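Local coordinates for spore coat polysaccharide biosynthesis protein spsE (Bacillus subtilis, PDB 1VLI) that works in spore coat polysaccharide biosynthesis, probably as a sialic acid synthase-like enzyme with N-acylneuraminate-9-phosphate synthase activity, at residues 61-66 / 115-120; 65-70 / 95-100; 167-172 / 298-303; 192-197 / 305-310; 322-327 / 359-364. All blocks are in the same frame, centred on the assembly; numbering follows the deposited sequence.

Interaction 1 of 5, residues 61-66 / 115-120; sequences VKFQMF and VIFLST
Val61 and Phe63 join Ile116 and Leu118 of the neighbouring parallel strand through three backbone bonds: Val61 N to Ile116 O (2.8 Å), Leu118 N to Val61 O (2.9 Å) and Phe63 N to Leu118 O (3.1 Å). One residue further on, a side chain takes over. Ser119 holds its hydroxyl anti to the backbone N (chi1 -156°), which carries OG to 2.5 Å from Phe63 O as its donor. Water 2 also donates to Phe63 O and bonds Thr120 OG1. On the sheet face that bears Val61 and Phe117, the side chains of Phe63 and Phe117 cross at about a right angle, with Phe63 CD2 3.7 Å from Phe117 CE1. Selenomethionine Met65 makes a Met-aromatic contact at the edge of the Phe117 ring, SE lying 5.3 Å from its centroid. These are adjacent strands of the TIM barrel of the NeuB family, and helix 103-112 packs on this face through Leu107 and Cys110. Lys62 and Leu118 point to the other face. Here Lys62 NZ forms a salt bridge with Glu246 and reaches Thr120 OG1 by way of water 1; the Lys62 side chain lies about 6 Å from the bound zinc ion. Past the strand ends, Thr120 O lies in the plane of the Phe66 ring, at its edge and 3.3 Å from CD2, while water 3 links the same oxygen to Met65 N.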
# COMPACT_ATOMS: atom_id res chain seq x y z
N VAL A 61 0.77 -4.11 13.43
CA VAL A 61 1.42 -2.82 13.54
C VAL A 61 2.30 -2.71 12.33
O VAL A 61 3.00 -3.67 11.96
CB VAL A 61 2.25 -2.68 14.85
CG1 VAL A 61 3.38 -3.71 14.87
CG2 VAL A 61 2.80 -1.23 15.01
N LYS A 62 2.22 -1.56 11.66
CA LYS A 62 2.90 -1.39 10.40
C LYS A 62 3.96 -0.28 10.44
O LYS A 62 3.65 0.86 10.83
CB LYS A 62 1.86 -1.11 9.32
CG LYS A 62 2.50 -0.55 8.07
CD LYS A 62 2.06 -1.29 6.87
CE LYS A 62 0.83 -0.57 6.27
NZ LYS A 62 1.18 0.77 5.74
N PHE A 63 5.20 -0.63 10.02
CA PHE A 63 6.35 0.28 9.93
C PHE A 63 6.85 0.43 8.49
O PHE A 63 6.84 -0.52 7.71
CB PHE A 63 7.52 -0.22 10.79
CG PHE A 63 7.29 -0.05 12.28
CD1 PHE A 63 7.64 1.14 12.93
CD2 PHE A 63 6.70 -1.06 13.03
CE1 PHE A 63 7.40 1.32 14.27
CE2 PHE A 63 6.46 -0.89 14.40
CZ PHE A 63 6.80 0.31 15.02
N GLN A 64 7.31 1.64 8.14
CA GLN A 64 8.02 1.84 6.88
C GLN A 64 9.44 1.30 6.97
O GLN A 64 10.20 1.66 7.88
CB GLN A 64 8.10 3.32 6.54
CG GLN A 64 8.24 3.61 5.05
CD GLN A 64 8.33 5.10 4.77
OE1 GLN A 64 9.36 5.59 4.31
NE2 GLN A 64 7.25 5.83 5.04
N MSE A 65 9.80 0.42 6.04
CA MSE A 65 11.15 -0.11 6.01
C MSE A 65 12.04 0.51 4.96
O MSE A 65 13.24 0.62 5.16
CB MSE A 65 11.13 -1.62 5.85
CG MSE A 65 10.80 -2.32 7.15
SE MSE A 65 10.98 -4.26 6.99
CE MSE A 65 12.81 -4.35 6.40
N PHE A 66 11.45 0.95 3.85
CA PHE A 66 12.24 1.42 2.74
C PHE A 66 12.05 2.91 2.46
O PHE A 66 10.95 3.45 2.65
CB PHE A 66 11.98 0.53 1.52
CG PHE A 66 12.04 -0.93 1.85
CD1 PHE A 66 13.27 -1.59 1.89
CD2 PHE A 66 10.89 -1.63 2.18
CE1 PHE A 66 13.33 -2.93 2.23
CE2 PHE A 66 10.95 -2.98 2.53
CZ PHE A 66 12.16 -3.63 2.56
N VAL A 115 1.28 -8.89 18.46
CA VAL A 115 0.84 -8.14 17.31
C VAL A 115 1.66 -8.56 16.08
O VAL A 115 2.80 -9.05 16.19
CB VAL A 115 0.80 -6.59 17.55
CG1 VAL A 115 0.05 -6.27 18.81
CG2 VAL A 115 2.17 -6.01 17.64
N ILE A 116 1.04 -8.38 14.92
CA ILE A 116 1.60 -8.85 13.68
C ILE A 116 2.29 -7.67 13.02
O ILE A 116 1.63 -6.68 12.64
CB ILE A 116 0.50 -9.42 12.76
CG1 ILE A 116 -0.19 -10.65 13.40
CG2 ILE A 116 1.05 -9.73 11.36
CD1 ILE A 116 -1.52 -11.04 12.72
N PHE A 117 3.60 -7.81 12.85
CA PHE A 117 4.40 -6.84 12.15
C PHE A 117 4.13 -6.92 10.67
O PHE A 117 4.14 -8.01 10.08
CB PHE A 117 5.88 -7.12 12.40
CG PHE A 117 6.82 -6.20 11.65
CD1 PHE A 117 7.24 -4.99 12.22
CD2 PHE A 117 7.27 -6.52 10.37
CE1 PHE A 117 8.10 -4.13 11.52
CE2 PHE A 117 8.12 -5.66 9.66
CZ PHE A 117 8.54 -4.47 10.24
N LEU A 118 3.90 -5.75 10.08
CA LEU A 118 3.73 -5.61 8.63
C LEU A 118 4.52 -4.44 8.08
O LEU A 118 4.71 -3.43 8.75
CB LEU A 118 2.26 -5.40 8.28
CG LEU A 118 1.29 -6.54 8.57
CD1 LEU A 118 -0.07 -6.01 8.29
CD2 LEU A 118 1.57 -7.75 7.70
N SER A 119 4.97 -4.59 6.84
CA SER A 119 5.56 -3.46 6.13
C SER A 119 5.12 -3.45 4.65
O SER A 119 4.39 -4.34 4.19
CB SER A 119 7.08 -3.52 6.24
OG SER A 119 7.62 -2.24 6.07
N THR A 120 5.64 -2.48 3.91
CA THR A 120 5.31 -2.24 2.51
C THR A 120 6.51 -2.46 1.61
O THR A 120 7.63 -2.01 1.94
CB THR A 120 4.86 -0.77 2.36
OG1 THR A 120 3.82 -0.54 3.31
CG2 THR A 120 4.20 -0.51 1.04
O HOH W 1 1.14 1.14 2.56
O HOH W 2 4.98 0.86 5.48
O HOH W 3 8.32 0.42 3.51

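Interaction 2 of 5, residues 65-70 / 95-100; sequences MFQADR and SMEMPA
Glu97 N donates to Met65 O over 2.6 Å, the shorter of two backbone bonds that tie these loops together. The bond is almost straight, with 172° at the hydrogen, yet it comes down on the oxygen from well above the carbonyl plane. Both segments belong to the long excursion between strand 60-63 of the TIM barrel and helix 103-112, so the contact closes a beta-alpha loop upon itself. The second bond, Gln67 N to Ser95 O at 3.1 Å, completes a single bridge centred on Phe66 and Met96. Around this bridge the cover is largely selenomethionine. The side chains of Met65 and Met96 run side by side in the same direction, and both bend at the last torsion to bring their CE methyls 3.9 Å apart. Met98 crosses Met65 obliquely and sets its CE 3.5 Å from Met65 CG, while its chain also rests on Ile103 and Leu106 of helix 103-112. Phe66 lies alongside Met96, with CD1 4.1 Å from Met96 CG; one ring face is covered near its rim by Met65 CB, and the Phe66 side chain also touches Ser126 and Leu129 of helix 124-131. Gln67 stretches its extended chain past Ser95 O toward Met96 O. Arg70 is anchored by a salt bridge from NE to Asp123. Its NH1 comes to 3.0 Å from Ser95 OG, but at an angle too poor for a hydrogen bond.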
# COMPACT_ATOMS: atom_id res chain seq x y z
N MSE A 65 9.80 0.42 6.04
CA MSE A 65 11.15 -0.11 6.01
C MSE A 65 12.04 0.51 4.96
O MSE A 65 13.24 0.62 5.16
CB MSE A 65 11.13 -1.62 5.85
CG MSE A 65 10.80 -2.32 7.15
SE MSE A 65 10.98 -4.26 6.99
CE MSE A 65 12.81 -4.35 6.40
N PHE A 66 11.45 0.95 3.85
CA PHE A 66 12.24 1.42 2.74
C PHE A 66 12.05 2.91 2.46
O PHE A 66 10.95 3.45 2.65
CB PHE A 66 11.98 0.53 1.52
CG PHE A 66 12.04 -0.93 1.85
CD1 PHE A 66 13.27 -1.59 1.89
CD2 PHE A 66 10.89 -1.63 2.18
CE1 PHE A 66 13.33 -2.93 2.23
CE2 PHE A 66 10.95 -2.98 2.53
CZ PHE A 66 12.16 -3.63 2.56
N GLN A 67 13.14 3.57 2.05
CA GLN A 67 13.15 5.02 1.76
C GLN A 67 12.47 5.33 0.43
O GLN A 67 12.51 4.50 -0.48
CB GLN A 67 14.57 5.54 1.73
CG GLN A 67 15.08 5.88 3.11
CD GLN A 67 16.51 6.39 3.07
OE1 GLN A 67 17.02 6.75 1.99
NE2 GLN A 67 17.16 6.41 4.23
N ALA A 68 11.88 6.52 0.33
CA ALA A 68 11.06 6.89 -0.83
C ALA A 68 11.85 7.15 -2.13
O ALA A 68 11.33 6.95 -3.24
CB ALA A 68 10.15 8.09 -0.50
N ASP A 69 13.11 7.57 -1.98
CA ASP A 69 14.00 7.89 -3.11
C ASP A 69 14.08 6.79 -4.18
O ASP A 69 14.02 7.07 -5.37
CB ASP A 69 15.42 8.21 -2.60
CG ASP A 69 15.42 9.11 -1.38
OD1 ASP A 69 14.87 8.72 -0.31
OD2 ASP A 69 15.97 10.24 -1.39
N ARG A 70 14.20 5.54 -3.72
CA ARG A 70 14.34 4.35 -4.58
C ARG A 70 13.13 4.17 -5.52
O ARG A 70 13.18 3.37 -6.46
CB ARG A 70 14.54 3.08 -3.71
CG ARG A 70 13.25 2.60 -2.99
CD ARG A 70 13.49 1.57 -1.91
NE ARG A 70 13.97 0.31 -2.48
CZ ARG A 70 14.80 -0.52 -1.85
NH1 ARG A 70 15.25 -0.22 -0.64
NH2 ARG A 70 15.20 -1.65 -2.43
N SER A 95 19.67 2.54 2.08
CA SER A 95 18.40 2.70 1.40
C SER A 95 17.18 2.36 2.26
O SER A 95 16.04 2.42 1.80
CB SER A 95 18.42 1.80 0.18
OG SER A 95 17.22 1.98 -0.54
N MSE A 96 17.40 2.03 3.52
CA MSE A 96 16.33 1.62 4.38
C MSE A 96 15.94 2.69 5.36
O MSE A 96 16.75 3.53 5.68
CB MSE A 96 16.77 0.39 5.11
CG MSE A 96 16.51 -0.81 4.27
SE MSE A 96 17.22 -2.32 5.15
CE MSE A 96 16.06 -2.23 6.92
N GLU A 97 14.69 2.67 5.83
CA GLU A 97 14.23 3.71 6.73
C GLU A 97 14.75 3.55 8.14
O GLU A 97 15.17 4.54 8.71
CB GLU A 97 12.70 3.85 6.76
CG GLU A 97 12.19 5.02 5.93
CD GLU A 97 12.51 6.38 6.54
OE1 GLU A 97 12.57 6.46 7.79
OE2 GLU A 97 12.69 7.36 5.77
N MSE A 98 14.68 2.35 8.71
CA MSE A 98 15.18 2.14 10.07
C MSE A 98 16.50 1.38 10.01
O MSE A 98 16.72 0.63 9.05
CB MSE A 98 14.19 1.32 10.88
CG MSE A 98 12.80 1.90 10.97
SE MSE A 98 11.53 0.60 11.74
CE MSE A 98 11.36 -0.62 10.12
N PRO A 99 17.38 1.55 11.00
CA PRO A 99 18.64 0.78 11.05
C PRO A 99 18.39 -0.74 11.02
O PRO A 99 17.55 -1.25 11.75
CB PRO A 99 19.26 1.19 12.38
CG PRO A 99 18.70 2.55 12.62
CD PRO A 99 17.27 2.48 12.14
N ALA A 100 19.13 -1.44 10.16
CA ALA A 100 19.01 -2.88 10.01
C ALA A 100 19.10 -3.65 11.34
O ALA A 100 18.49 -4.73 11.47
CB ALA A 100 20.04 -3.38 9.03
O HOH W 4 11.69 7.98 2.67
O HOH W 5 16.12 5.09 -1.34

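Interaction 3 of 5, residues 167-172 / 298-303; sequences GAEISD and SSYKTT
The Glu169 carboxylate and the Tyr300 ring stand nearly perpendicular, their planes 79° apart, and OE2 approaches the phenol end of the ring obliquely, 2.9 Å from Tyr300 OH. On its anti side, 19° out of the carboxylate plane, OE2 accepts from Thr302 OG1 (3.2 Å). Glu169 and Thr302 lie side by side and point the same way. Glu169 is also the N-cap residue of helix 170-181, and its own N donates to Asp172 OD2 at 2.8 Å. Water 7 serves the helix start, accepting a hydrogen bond from Ile170 N and donating one to Lys301 O (2.7 Å). The Lys301 side chain passes along the carbonyl of Ala168, its CG 3.4 Å from the oxygen; it ends in a hydrogen bond from NZ to Thr165, and NZ also donates to water 6, which also lies close to Thr302 O. Thr303 CB rests 3.7 Å from Gly167 CA. The segment 298-303, from the loop between helices 293-296 and 310-313, is thus laid across the loop that leads into a barrel helix. Polar groups and two waters carry much of this contact, and the hydroxyl donor at OE2 would favour the charged form of Glu169.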
# COMPACT_ATOMS: atom_id res chain seq x y z
N GLY A 167 -6.93 6.96 -5.83
CA GLY A 167 -6.93 7.54 -7.19
C GLY A 167 -7.11 6.58 -8.36
O GLY A 167 -6.92 6.98 -9.51
N ALA A 168 -7.50 5.33 -8.07
CA ALA A 168 -7.59 4.27 -9.06
C ALA A 168 -8.99 4.26 -9.63
O ALA A 168 -9.92 4.72 -8.98
CB ALA A 168 -7.28 2.92 -8.44
N GLU A 169 -9.12 3.75 -10.84
CA GLU A 169 -10.43 3.43 -11.36
C GLU A 169 -10.58 1.92 -11.33
O GLU A 169 -9.64 1.19 -10.97
CB GLU A 169 -10.58 4.01 -12.74
CG GLU A 169 -10.44 5.51 -12.67
CD GLU A 169 -11.16 6.20 -13.78
OE1 GLU A 169 -10.88 5.90 -14.96
OE2 GLU A 169 -12.01 7.05 -13.47
N ILE A 170 -11.76 1.45 -11.69
CA ILE A 170 -12.10 0.03 -11.54
C ILE A 170 -11.19 -0.91 -12.37
O ILE A 170 -10.82 -2.01 -11.93
CB ILE A 170 -13.65 -0.18 -11.72
CG1 ILE A 170 -14.10 -1.57 -11.29
CG2 ILE A 170 -14.13 0.16 -13.14
CD1 ILE A 170 -14.12 -1.78 -9.82
N SER A 171 -10.77 -0.43 -13.53
CA SER A 171 -9.93 -1.21 -14.40
C SER A 171 -8.53 -1.42 -13.83
O SER A 171 -7.95 -2.47 -14.03
CB SER A 171 -9.88 -0.56 -15.77
OG SER A 171 -9.66 0.82 -15.62
N ASP A 172 -8.00 -0.43 -13.11
CA ASP A 172 -6.69 -0.60 -12.42
C ASP A 172 -6.80 -1.64 -11.31
O ASP A 172 -5.87 -2.46 -11.08
CB ASP A 172 -6.21 0.72 -11.80
CG ASP A 172 -6.35 1.91 -12.75
OD1 ASP A 172 -5.86 1.82 -13.88
OD2 ASP A 172 -6.93 2.98 -12.44
N SER A 298 -19.81 9.10 -3.65
CA SER A 298 -20.13 8.40 -4.89
C SER A 298 -19.49 7.00 -4.95
O SER A 298 -18.31 6.82 -4.56
CB SER A 298 -19.64 9.25 -6.07
OG SER A 298 -19.92 8.62 -7.31
N SER A 299 -20.26 6.02 -5.44
CA SER A 299 -19.76 4.65 -5.70
C SER A 299 -18.89 4.51 -6.95
O SER A 299 -18.30 3.45 -7.17
CB SER A 299 -20.92 3.63 -5.75
OG SER A 299 -21.90 3.95 -6.73
N TYR A 300 -18.81 5.55 -7.78
CA TYR A 300 -17.92 5.51 -8.94
C TYR A 300 -16.49 5.60 -8.44
O TYR A 300 -16.08 6.65 -7.91
CB TYR A 300 -18.22 6.62 -9.96
CG TYR A 300 -17.31 6.58 -11.18
CD1 TYR A 300 -17.28 5.46 -12.03
CD2 TYR A 300 -16.46 7.64 -11.47
CE1 TYR A 300 -16.41 5.40 -13.15
CE2 TYR A 300 -15.59 7.60 -12.58
CZ TYR A 300 -15.57 6.48 -13.41
OH TYR A 300 -14.71 6.46 -14.50
N LYS A 301 -15.76 4.48 -8.55
CA LYS A 301 -14.36 4.38 -8.10
C LYS A 301 -13.54 5.24 -9.01
O LYS A 301 -13.48 4.98 -10.21
CB LYS A 301 -13.83 2.94 -8.15
CG LYS A 301 -12.38 2.77 -7.73
CD LYS A 301 -12.13 3.42 -6.39
CE LYS A 301 -10.72 3.14 -5.92
NZ LYS A 301 -10.50 3.68 -4.53
N THR A 302 -12.93 6.27 -8.43
CA THR A 302 -12.17 7.28 -9.19
C THR A 302 -11.29 8.16 -8.28
O THR A 302 -11.41 8.11 -7.07
CB THR A 302 -13.15 8.13 -10.06
OG1 THR A 302 -12.39 8.98 -10.92
CG2 THR A 302 -13.99 9.10 -9.22
N THR A 303 -10.40 8.96 -8.86
CA THR A 303 -9.62 9.95 -8.09
C THR A 303 -10.50 11.13 -7.60
O THR A 303 -11.48 11.52 -8.27
CB THR A 303 -8.42 10.43 -8.95
OG1 THR A 303 -7.48 11.14 -8.12
CG2 THR A 303 -8.86 11.43 -10.02
O HOH W 6 -9.88 6.29 -6.06
O HOH W 7 -13.96 3.18 -12.10

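Interaction 4 of 5, residues 192-197 / 305-310; sequences HCVAKY and AIEGEI
Ile306 leads the contact from 305-310, crossing the Lys196 side chain at about a right angle. Its CD1 is modelled closer to Lys196 CB than carbons can sit, so the detail there is doubtful; the same methyl is 4.5 Å from Val194 CG1, and the side chain also leans on Tyr203. Glu307 follows. With CG anti to the carbonyl carbon (chi1 -69°) and the chain extended beyond, its carboxylate is carried over to Val194 and Ala195, crossing the Val194 side chain at about a right angle. The sounder part of this approach is Glu307 CG, 3.9 Å from Ala195 CB. OE1 is held by a hydrogen bond to Thr304, but OE2 is modelled too near Ala195 N to interpret, which leaves the exact placing of the carboxylate doubtful. The residues touched here lie at the C-terminal end of strand 188-193 of the TIM barrel, so the loop between helices 293-296 and 310-313 folds over the C-terminal end of one barrel strand. After a turn at Gly308 and the N-cap Glu309, Ile310, the first residue of helix 310-313, directs CD1 to 4.0 Å from Ala195 CB; the same methyl also meets Gly167. The strand end covered in this way borders the metal site: Val194 O accepts a hydrogen bond from His226 ND1, His226 being a ligand of the zinc ion, and the Tyr197 ring meets that of the other ligand, His248.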
# COMPACT_ATOMS: atom_id res chain seq x y z
N HIS A 192 -9.75 0.39 -0.05
CA HIS A 192 -10.18 1.70 -0.52
C HIS A 192 -9.45 2.73 0.30
O HIS A 192 -9.15 2.50 1.46
CB HIS A 192 -11.70 1.86 -0.35
CG HIS A 192 -12.19 3.25 -0.61
ND1 HIS A 192 -11.89 3.93 -1.78
CD2 HIS A 192 -12.95 4.08 0.13
CE1 HIS A 192 -12.47 5.11 -1.74
NE2 HIS A 192 -13.13 5.23 -0.61
N CYS A 193 -9.22 3.90 -0.28
CA CYS A 193 -8.27 4.81 0.30
C CYS A 193 -8.32 6.16 -0.40
O CYS A 193 -8.53 6.22 -1.60
CB CYS A 193 -6.90 4.19 0.07
SG CYS A 193 -5.59 5.15 0.77
N VAL A 194 -8.08 7.24 0.34
CA VAL A 194 -7.90 8.59 -0.23
C VAL A 194 -6.47 9.13 0.01
O VAL A 194 -6.01 9.18 1.17
CB VAL A 194 -8.88 9.58 0.39
CG1 VAL A 194 -8.85 10.90 -0.35
CG2 VAL A 194 -10.29 9.00 0.41
N ALA A 195 -5.76 9.54 -1.04
CA ALA A 195 -4.32 9.88 -0.93
C ALA A 195 -3.98 11.20 -0.21
O ALA A 195 -2.84 11.40 0.22
CB ALA A 195 -3.60 9.81 -2.30
N LYS A 196 -4.97 12.07 -0.07
CA LYS A 196 -4.84 13.24 0.79
C LYS A 196 -4.66 12.85 2.28
O LYS A 196 -5.27 11.89 2.76
CB LYS A 196 -6.06 14.15 0.62
CG LYS A 196 -5.92 15.53 1.27
CD LYS A 196 -4.76 16.36 0.69
CE LYS A 196 -4.74 17.76 1.30
NZ LYS A 196 -3.65 18.59 0.71
N TYR A 197 -3.80 13.57 2.98
CA TYR A 197 -3.63 13.36 4.41
C TYR A 197 -3.42 14.71 5.11
O TYR A 197 -2.47 15.43 4.80
CB TYR A 197 -2.47 12.38 4.69
CG TYR A 197 -2.21 12.11 6.18
CD1 TYR A 197 -3.01 11.21 6.91
CD2 TYR A 197 -1.16 12.75 6.86
CE1 TYR A 197 -2.77 10.97 8.28
CE2 TYR A 197 -0.91 12.51 8.22
CZ TYR A 197 -1.72 11.62 8.92
OH TYR A 197 -1.47 11.40 10.25
N ALA A 305 -11.40 15.19 -6.06
CA ALA A 305 -11.08 16.60 -6.32
C ALA A 305 -9.76 17.05 -5.66
O ALA A 305 -9.03 17.86 -6.25
CB ALA A 305 -12.24 17.51 -5.92
N ILE A 306 -9.45 16.51 -4.47
CA ILE A 306 -8.19 16.81 -3.71
C ILE A 306 -6.98 15.89 -4.00
O ILE A 306 -5.87 16.13 -3.50
CB ILE A 306 -8.44 16.89 -2.15
CG1 ILE A 306 -9.04 15.57 -1.63
CG2 ILE A 306 -9.28 18.12 -1.79
CD1 ILE A 306 -8.89 15.36 -0.14
N GLU A 307 -7.20 14.84 -4.80
CA GLU A 307 -6.11 14.02 -5.34
C GLU A 307 -5.77 14.46 -6.79
O GLU A 307 -4.62 14.81 -7.08
CB GLU A 307 -6.44 12.51 -5.25
CG GLU A 307 -6.47 11.93 -3.83
CD GLU A 307 -7.30 10.65 -3.71
OE1 GLU A 307 -8.43 10.58 -4.24
OE2 GLU A 307 -6.83 9.69 -3.07
N GLY A 308 -6.77 14.44 -7.68
CA GLY A 308 -6.65 15.01 -9.03
C GLY A 308 -5.78 14.26 -10.04
O GLY A 308 -4.64 14.67 -10.29
N GLU A 309 -6.34 13.20 -10.63
CA GLU A 309 -5.68 12.31 -11.63
C GLU A 309 -4.21 11.92 -11.34
O GLU A 309 -3.30 12.13 -12.17
CB GLU A 309 -5.88 12.81 -13.07
CG GLU A 309 -5.15 14.11 -13.40
CD GLU A 309 -5.50 14.63 -14.78
OE1 GLU A 309 -6.72 14.70 -15.10
OE2 GLU A 309 -4.57 14.97 -15.53
N ILE A 310 -4.01 11.33 -10.16
CA ILE A 310 -2.72 10.81 -9.75
C ILE A 310 -2.38 9.54 -10.52
O ILE A 310 -1.21 9.15 -10.63
CB ILE A 310 -2.69 10.57 -8.22
CG1 ILE A 310 -4.00 9.94 -7.73
CG2 ILE A 310 -2.41 11.88 -7.46
CD1 ILE A 310 -3.91 9.38 -6.31

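Interaction 5 of 5, residues 322-327 / 359-364; sequences APIQKG and VRAVRD
Gly327 is bonded through both of its backbone polar atoms: N donates to Ala361 O (2.8 Å), and O accepts from Arg360 NH1 (2.9 Å). The contact joins two loops of the SAF (antifreeze-like) domain, one between strands 317-320 and 335-338, the other following helix 352-356. Arg360 runs extended from CG to NE, which lays CB, CG and CD alongside Gly327 O before the guanidinium meets that oxygen edge-on. The oxygen is only 3° out of the guanidinium plane, and the bond is fairly straight at 166°. Gly327 has a positive phi and backbone angles that call for glycine. One residue earlier, Lys326 N donates to Asp364 OD1 at 3.1 Å, nearly along the C-O axis of the carboxylate. Gln325 N has a side-chain acceptor too, Glu328 OE1, while Ile324 bonds through its backbone to Ile365. Lys326 keeps CG opposite its backbone N (chi1 -171°), and its extended chain skirts the carbonyl of Val362, with CE 3.2 Å from the oxygen. Arg363 turns away from this seam; its NE forms a salt bridge with Asp375. The apolar share is small: Ala361 CB touches Ile324 CG2 (3.7 Å). Beside it, Asp364 CA makes a CA-H...O contact of 3.3 Å with Ile324 O.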
# COMPACT_ATOMS: atom_id res chain seq x y z
N ALA A 322 19.48 4.91 -18.17
CA ALA A 322 20.69 5.38 -18.86
C ALA A 322 20.26 5.95 -20.23
O ALA A 322 19.11 5.80 -20.58
CB ALA A 322 21.69 4.24 -19.04
N PRO A 323 21.13 6.62 -20.99
CA PRO A 323 20.75 6.98 -22.37
C PRO A 323 20.66 5.73 -23.25
O PRO A 323 21.52 4.85 -23.20
CB PRO A 323 21.91 7.88 -22.84
CG PRO A 323 22.64 8.26 -21.62
CD PRO A 323 22.47 7.12 -20.65
N ILE A 324 19.59 5.62 -24.03
CA ILE A 324 19.45 4.49 -24.93
C ILE A 324 19.64 4.96 -26.36
O ILE A 324 19.07 5.96 -26.78
CB ILE A 324 18.08 3.80 -24.74
CG1 ILE A 324 17.94 3.28 -23.30
CG2 ILE A 324 17.90 2.65 -25.74
CD1 ILE A 324 16.66 2.52 -23.04
N GLN A 325 20.45 4.23 -27.11
CA GLN A 325 20.73 4.60 -28.49
C GLN A 325 19.94 3.81 -29.51
O GLN A 325 19.54 2.67 -29.26
CB GLN A 325 22.22 4.53 -28.75
CG GLN A 325 22.98 5.71 -28.08
CD GLN A 325 24.45 5.53 -28.52
OE1 GLN A 325 24.92 6.21 -29.55
NE2 GLN A 325 25.20 4.58 -27.79
N LYS A 326 19.73 4.44 -30.66
CA LYS A 326 18.94 3.87 -31.75
C LYS A 326 19.47 2.49 -32.11
O LYS A 326 20.65 2.35 -32.40
CB LYS A 326 19.04 4.78 -32.99
CG LYS A 326 18.08 4.37 -34.10
CD LYS A 326 18.40 5.03 -35.43
CE LYS A 326 17.15 4.98 -36.30
NZ LYS A 326 17.44 5.56 -37.64
N GLY A 327 18.63 1.46 -32.05
CA GLY A 327 19.08 0.11 -32.43
C GLY A 327 19.20 -0.79 -31.20
O GLY A 327 19.13 -2.03 -31.31
N VAL A 359 13.11 -6.32 -27.66
CA VAL A 359 12.68 -5.21 -28.49
C VAL A 359 13.80 -4.17 -28.48
O VAL A 359 14.57 -4.13 -27.52
CB VAL A 359 11.37 -4.64 -27.93
CG1 VAL A 359 11.00 -3.37 -28.63
CG2 VAL A 359 10.28 -5.67 -28.08
N ARG A 360 13.90 -3.35 -29.54
CA ARG A 360 14.99 -2.36 -29.70
C ARG A 360 14.48 -0.92 -29.90
O ARG A 360 13.36 -0.71 -30.45
CB ARG A 360 15.83 -2.74 -30.90
CG ARG A 360 16.53 -4.06 -30.77
CD ARG A 360 17.24 -4.49 -32.04
NE ARG A 360 17.93 -5.76 -31.84
CZ ARG A 360 19.21 -5.87 -31.48
NH1 ARG A 360 19.94 -4.78 -31.25
NH2 ARG A 360 19.76 -7.07 -31.33
N ALA A 361 15.32 0.08 -29.50
CA ALA A 361 14.91 1.49 -29.66
C ALA A 361 14.90 1.89 -31.15
O ALA A 361 15.80 1.50 -31.92
CB ALA A 361 15.87 2.42 -28.87
N VAL A 362 13.92 2.70 -31.56
CA VAL A 362 13.97 3.22 -32.94
C VAL A 362 14.57 4.62 -33.05
O VAL A 362 14.74 5.14 -34.14
CB VAL A 362 12.63 3.11 -33.69
CG1 VAL A 362 12.12 1.69 -33.64
CG2 VAL A 362 11.59 4.10 -33.17
N ARG A 363 14.90 5.22 -31.91
CA ARG A 363 15.61 6.50 -31.87
C ARG A 363 16.31 6.62 -30.53
O ARG A 363 15.95 5.91 -29.58
CB ARG A 363 14.64 7.66 -32.04
CG ARG A 363 13.49 7.66 -31.01
CD ARG A 363 12.40 8.67 -31.33
NE ARG A 363 11.57 8.99 -30.17
CZ ARG A 363 10.61 9.92 -30.20
NH1 ARG A 363 10.37 10.59 -31.31
NH2 ARG A 363 9.87 10.17 -29.11
N ASP A 364 17.26 7.53 -30.44
CA ASP A 364 17.92 7.87 -29.18
C ASP A 364 16.92 8.29 -28.10
O ASP A 364 16.05 9.09 -28.37
CB ASP A 364 18.88 9.03 -29.40
CG ASP A 364 20.03 8.68 -30.33
OD1 ASP A 364 20.23 7.48 -30.66
OD2 ASP A 364 20.79 9.57 -30.78

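Overall arrangement
Interactions 1 and 2 come first along the chain, share Met65 and Phe66 and touch, their centres 12 Å apart; together they tie strand 60-63 to its neighbour 116-118 and to the loop before helix 103-112. Interactions 3 and 4, 11 Å between centres, alternate along the chain: each brings part of the loop between helices 293-296 and 310-313 back onto the loops flanking helix 170-181 and strand 188-193. Interactions 1 and 4 lie on opposite sides of the chain's centre yet both reach the barrel sheet and border the zinc site. Interaction 5 stands apart, with centres 32 to 40 Å from the others; both of its segments lie in the C-terminal SAF domain.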